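Local coordinates for VIN1 (Oscarella pearsei, PDB 6BFI), which binds actin filaments and may play a role in cell-cell adhesion, as a sponge member of the vinculin/alpha-catenin family, at residues D495-M500 and V612-W617. Residues are numbered along the deposited sequence; the frame is centred on the assembly and turned at random.
Sequences DSLEFM and VIEDNW
Leu-497 and Ile-613 bring together two antiparallel helices of a vinculin-family helical bundle, in an apolar contact without cross hydrogen bonds: the first turn of helix 496-519 packs on the last turn of helix 589-615. The CA atoms of Leu-497 and Ile-613 are 6.1 Å apart, the nearest such pair across the two segments. CG2 of Ile-613 fits against the backbone side of Leu-497, 3.9 Å from its CB, while the other branch reaches further: with CD1 anti to CA (chi2 -172°), the extended arm of Ile-613 puts CD1 3.6 Å from CE of Met-500. Bent at chi2, the Met-500 chain brings both CG and CE to the same methyl, crossing that arm at about a right angle. Val-541 and Val-544 of helix 524-550 also touch Met-500, extending this buried layer to a third helix. Leu-497 divides its two methyls between different partners. CD1 lies 3.9 Å from CG of Glu-614, against the aliphatic part of that acidic chain, and CD2 turns to Trp-617. An alanine in place of Leu-497 would leave the five-membered ring without the methyl over its face and would probably open a gap beside the Glu-614 methylenes. Asp-495 N-caps helix 496-519, its OD1 accepting a weak bond from the backbone N of Leu-497. Nearby, the carbonyl O of Asn-616 takes a hydrogen bond from Arg-820. The Trp-617 indole is otherwise largely exposed; over one face of its five-membered ring sits CD2 of Leu-497 in a CH-pi contact, 3.9 Å from the centroid and 28° off the normal.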
loop_
_atom_site.group_PDB
_atom_site.type_symbol
_atom_site.label_atom_id
_atom_site.label_comp_id
_atom_site.label_asym_id
_atom_site.label_seq_id
_atom_site.Cartn_x
_atom_site.Cartn_y
_atom_site.Cartn_z
ATOM N N ASP A 495 9.964 9.301 11.821
ATOM C CA ASP A 495 10.388 8.959 13.174
ATOM C C ASP A 495 9.979 10.067 14.133
ATOM O O ASP A 495 10.452 11.203 14.025
ATOM C CB ASP A 495 11.902 8.745 13.211
ATOM C CG ASP A 495 12.370 8.044 14.479
ATOM O OD1 ASP A 495 11.603 7.993 15.465
ATOM O OD2 ASP A 495 13.515 7.545 14.488
ATOM N N SER A 496 9.103 9.732 15.081
ATOM C CA SER A 496 8.471 10.763 15.896
ATOM C C SER A 496 9.436 11.346 16.921
ATOM O O SER A 496 9.376 12.544 17.218
ATOM C CB SER A 496 7.235 10.196 16.583
ATOM O OG SER A 496 6.255 9.838 15.622
ATOM N N LEU A 497 10.324 10.517 17.479
ATOM C CA LEU A 497 11.295 11.021 18.447
ATOM C C LEU A 497 12.187 12.088 17.828
ATOM O O LEU A 497 12.498 13.099 18.469
ATOM C CB LEU A 497 12.135 9.866 18.994
ATOM C CG LEU A 497 13.304 10.228 19.916
ATOM C CD1 LEU A 497 12.841 11.101 21.077
ATOM C CD2 LEU A 497 13.978 8.969 20.433
ATOM N N GLU A 498 12.602 11.883 16.575
ATOM C CA GLU A 498 13.390 12.902 15.892
ATOM C C GLU A 498 12.581 14.177 15.682
ATOM O O GLU A 498 13.114 15.285 15.813
ATOM C CB GLU A 498 13.908 12.367 14.556
ATOM C CG GLU A 498 14.990 11.308 14.684
ATOM C CD GLU A 498 16.261 11.829 15.335
ATOM O OE1 GLU A 498 16.438 13.062 15.423
ATOM O OE2 GLU A 498 17.091 11.001 15.762
ATOM N N PHE A 499 11.289 14.040 15.359
ATOM C CA PHE A 499 10.436 15.219 15.237
ATOM C C PHE A 499 10.361 15.975 16.557
ATOM O O PHE A 499 10.395 17.210 16.577
ATOM C CB PHE A 499 9.034 14.820 14.766
ATOM C CG PHE A 499 8.137 15.993 14.447
ATOM C CD1 PHE A 499 7.402 16.617 15.445
ATOM C CD2 PHE A 499 8.027 16.463 13.148
ATOM C CE1 PHE A 499 6.584 17.694 15.155
ATOM C CE2 PHE A 499 7.205 17.542 12.848
ATOM C CZ PHE A 499 6.482 18.156 13.853
ATOM N N MET A 500 10.270 15.247 17.673
ATOM C CA MET A 500 10.188 15.901 18.974
ATOM C C MET A 500 11.504 16.567 19.353
ATOM O O MET A 500 11.496 17.623 19.996
ATOM C CB MET A 500 9.769 14.897 20.047
ATOM C CG MET A 500 8.392 14.293 19.824
ATOM S SD MET A 500 7.124 15.544 19.517
ATOM C CE MET A 500 5.687 14.513 19.223
ATOM N N VAL A 612 8.257 11.539 27.160
ATOM C CA VAL A 612 7.412 10.348 27.097
ATOM C C VAL A 612 7.787 9.498 25.888
ATOM O O VAL A 612 8.018 8.284 26.000
ATOM C CB VAL A 612 5.924 10.740 27.074
ATOM C CG1 VAL A 612 5.058 9.508 26.866
ATOM C CG2 VAL A 612 5.546 11.446 28.366
ATOM N N ILE A 613 7.876 10.131 24.714
ATOM C CA ILE A 613 8.252 9.387 23.515
ATOM C C ILE A 613 9.654 8.806 23.664
ATOM O O ILE A 613 9.924 7.672 23.246
ATOM C CB ILE A 613 8.131 10.286 22.271
ATOM C CG1 ILE A 613 6.654 10.578 21.982
ATOM C CG2 ILE A 613 8.814 9.643 21.070
ATOM C CD1 ILE A 613 6.413 11.292 20.676
ATOM N N GLU A 614 10.558 9.561 24.290
ATOM C CA GLU A 614 11.931 9.102 24.465
ATOM C C GLU A 614 11.996 7.881 25.374
ATOM O O GLU A 614 12.730 6.927 25.093
ATOM C CB GLU A 614 12.786 10.238 25.026
ATOM C CG GLU A 614 14.248 10.198 24.622
ATOM C CD GLU A 614 15.015 11.416 25.107
ATOM O OE1 GLU A 614 14.764 11.868 26.246
ATOM O OE2 GLU A 614 15.862 11.927 24.345
ATOM N N ASP A 615 11.226 7.890 26.463
ATOM C CA ASP A 615 11.208 6.763 27.386
ATOM C C ASP A 615 10.458 5.560 26.835
ATOM O O ASP A 615 10.652 4.448 27.336
ATOM C CB ASP A 615 10.597 7.184 28.724
ATOM C CG ASP A 615 11.452 8.198 29.460
ATOM O OD1 ASP A 615 12.654 8.305 29.137
ATOM O OD2 ASP A 615 10.926 8.883 30.364
ATOM N N ASN A 616 9.609 5.748 25.824
ATOM C CA ASN A 616 8.995 4.606 25.157
ATOM C C ASN A 616 9.813 4.100 23.972
ATOM O O ASN A 616 9.389 3.149 23.306
ATOM C CB ASN A 616 7.580 4.964 24.691
ATOM C CG ASN A 616 6.735 3.739 24.375
ATOM O OD1 ASN A 616 6.529 3.393 23.210
ATOM N ND2 ASN A 616 6.244 3.074 25.415
ATOM N N TRP A 617 10.974 4.692 23.703
ATOM C CA TRP A 617 11.738 4.332 22.516
ATOM C C TRP A 617 12.416 2.978 22.688
ATOM O O TRP A 617 12.944 2.655 23.756
ATOM C CB TRP A 617 12.782 5.404 22.211
ATOM C CG TRP A 617 13.465 5.228 20.885
ATOM C CD1 TRP A 617 13.011 5.649 19.668
ATOM C CD2 TRP A 617 14.729 4.595 20.645
ATOM N NE1 TRP A 617 13.911 5.313 18.685
ATOM C CE2 TRP A 617 14.974 4.666 19.259
ATOM C CE3 TRP A 617 15.676 3.976 21.467
ATOM C CZ2 TRP A 617 16.125 4.142 18.677
ATOM C CZ3 TRP A 617 16.819 3.454 20.887
ATOM C CH2 TRP A 617 17.034 3.540 19.504
#